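Local coordinates for protein glucose-6-phosphate 1-dehydrogenase (Kluyveromyces lactis, PDB 7E6I) that catalyses the NADP-dependent oxidation of glucose 6-phosphate to 6-phosphogluconolactone, the first and probably rate-limiting step of the oxidative pentose phosphate pathway, at residues 113-118 against 144-149. Residues are numbered along the deposited sequence; the frame is centred on the assembly and turned at random.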
# COMPACT_ATOMS: atom_id res chain seq x y z
N VAL A 113 24.11 15.05 22.37
CA VAL A 113 22.74 14.55 22.28
C VAL A 113 22.27 14.20 23.68
O VAL A 113 22.82 13.30 24.32
CB VAL A 113 22.62 13.34 21.34
CG1 VAL A 113 21.25 12.70 21.48
CG2 VAL A 113 22.87 13.74 19.90
N ASP A 114 21.24 14.91 24.15
CA ASP A 114 20.58 14.61 25.42
C ASP A 114 19.42 13.63 25.25
O ASP A 114 19.00 13.02 26.24
CB ASP A 114 20.04 15.89 26.06
CG ASP A 114 21.08 16.59 26.90
OD1 ASP A 114 21.67 15.92 27.78
OD2 ASP A 114 21.29 17.81 26.70
N GLU A 115 18.90 13.50 24.04
CA GLU A 115 17.76 12.63 23.75
C GLU A 115 18.04 11.91 22.44
O GLU A 115 17.85 12.48 21.36
CB GLU A 115 16.46 13.43 23.65
CG GLU A 115 15.24 12.61 23.37
CD GLU A 115 13.99 13.47 23.27
OE1 GLU A 115 13.89 14.28 22.32
OE2 GLU A 115 13.13 13.37 24.17
N PRO A 116 18.52 10.67 22.50
CA PRO A 116 18.72 9.91 21.27
C PRO A 116 17.44 9.81 20.46
O PRO A 116 16.35 9.55 20.99
CB PRO A 116 19.18 8.53 21.78
CG PRO A 116 19.61 8.75 23.19
CD PRO A 116 18.83 9.90 23.72
N HIS A 117 17.56 10.06 19.15
CA HIS A 117 16.46 9.88 18.19
C HIS A 117 16.89 8.80 17.21
O HIS A 117 17.77 9.03 16.38
CB HIS A 117 16.16 11.18 17.45
CG HIS A 117 15.55 12.25 18.29
ND1 HIS A 117 15.48 13.57 17.87
CD2 HIS A 117 15.00 12.22 19.52
CE1 HIS A 117 14.90 14.30 18.81
NE2 HIS A 117 14.60 13.50 19.83
N ARG A 118 16.27 7.63 17.29
CA ARG A 118 16.71 6.46 16.53
C ARG A 118 15.57 5.84 15.74
O ARG A 118 14.52 5.51 16.31
CB ARG A 118 17.33 5.41 17.46
CG ARG A 118 18.44 5.97 18.34
CD ARG A 118 18.98 4.94 19.30
NE ARG A 118 20.04 5.50 20.13
CZ ARG A 118 20.31 5.08 21.36
NH1 ARG A 118 19.59 4.10 21.91
NH2 ARG A 118 21.29 5.64 22.05
N SER A 144 15.34 7.01 27.90
CA SER A 144 15.57 8.45 27.89
C SER A 144 15.80 8.99 26.48
O SER A 144 16.28 10.12 26.33
CB SER A 144 16.75 8.79 28.78
OG SER A 144 17.94 8.78 28.01
N GLY A 145 15.50 8.21 25.45
CA GLY A 145 15.45 8.72 24.10
C GLY A 145 14.15 8.25 23.49
O GLY A 145 13.30 7.70 24.20
N ILE A 146 13.96 8.45 22.19
CA ILE A 146 12.80 7.90 21.50
C ILE A 146 13.30 7.06 20.32
O ILE A 146 14.17 7.50 19.56
CB ILE A 146 11.81 9.00 21.07
CG1 ILE A 146 10.99 8.58 19.85
CG2 ILE A 146 12.52 10.34 20.87
CD1 ILE A 146 9.82 7.63 20.21
N GLN A 147 12.77 5.84 20.21
CA GLN A 147 13.10 4.94 19.11
C GLN A 147 11.82 4.53 18.38
O GLN A 147 10.77 4.34 19.00
CB GLN A 147 13.83 3.68 19.59
CG GLN A 147 13.23 3.07 20.84
CD GLN A 147 13.99 3.50 22.09
OE1 GLN A 147 15.22 3.43 22.13
NE2 GLN A 147 13.27 3.96 23.11
N ARG A 148 11.93 4.40 17.06
CA ARG A 148 10.82 4.00 16.21
C ARG A 148 11.30 2.89 15.28
O ARG A 148 12.41 2.97 14.74
CB ARG A 148 10.31 5.19 15.39
CG ARG A 148 9.63 6.26 16.22
CD ARG A 148 9.37 7.53 15.42
NE ARG A 148 8.87 8.61 16.28
CZ ARG A 148 9.05 9.90 16.04
NH1 ARG A 148 9.71 10.31 14.97
NH2 ARG A 148 8.55 10.79 16.89
N VAL A 149 10.49 1.86 15.10
CA VAL A 149 10.86 0.79 14.19
C VAL A 149 9.81 0.68 13.09
O VAL A 149 8.60 0.73 13.36
CB VAL A 149 11.08 -0.56 14.92
CG1 VAL A 149 10.57 -0.51 16.36
CG2 VAL A 149 10.48 -1.72 14.14
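Parallel beta pairing joins His117 and Arg118 to Ile146 and Gln147 where two adjacent strands of the Rossmann-type dinucleotide-binding domain begin; the end-to-end directions of 114-118 and 144-148 differ by 21°. Three backbone hydrogen bonds fix the register. Ile146 N donates to Pro116 O at 2.9 Å, Arg118 N to Ile146 O at 3.1 Å, and Arg148 N to Arg118 O at 2.9 Å. Arg118 thus uses both its N-H and its carbonyl, reaching the residues that flank Gln147, the pattern expected of a parallel ladder. The same Arg118 O also receives a CA-H...O contact from Gln147 CA at 3.2 Å.

On the sheet face carrying His117 and Ile146, methyl CG2 of Ile146 lies 3.4 Å from CD2 of the His117 ring, approaching it obliquely. That imidazole is steered from its own segment: NE2 donates to Glu115 OE1 (2.7 Å, 162° at the hydrogen), with the oxygen near the ring plane. Glu115 can reach it because CG is anti to the backbone N (chi1 -179°) and the chain runs on extended, its CG passing 4.0 Å from Gly145 CA. Replacing Glu115 by alanine would remove the carboxylate, which is likely to leave His117 NE2 without this acceptor and the ring freer to turn against Ile146.

The opposite face holds Arg118, whose guanidinium is salt-bridged to Glu108 of helix 94-110, and Gln147, whose amide nitrogen bonds to Thr142 O. Phe5 stacks on the His117 ring and also touches Ile146. The pairing closes a beta-alpha-beta crossover through helix 126-139, with strands 10-14 and 178-181 flanking the pair in the six-stranded sheet.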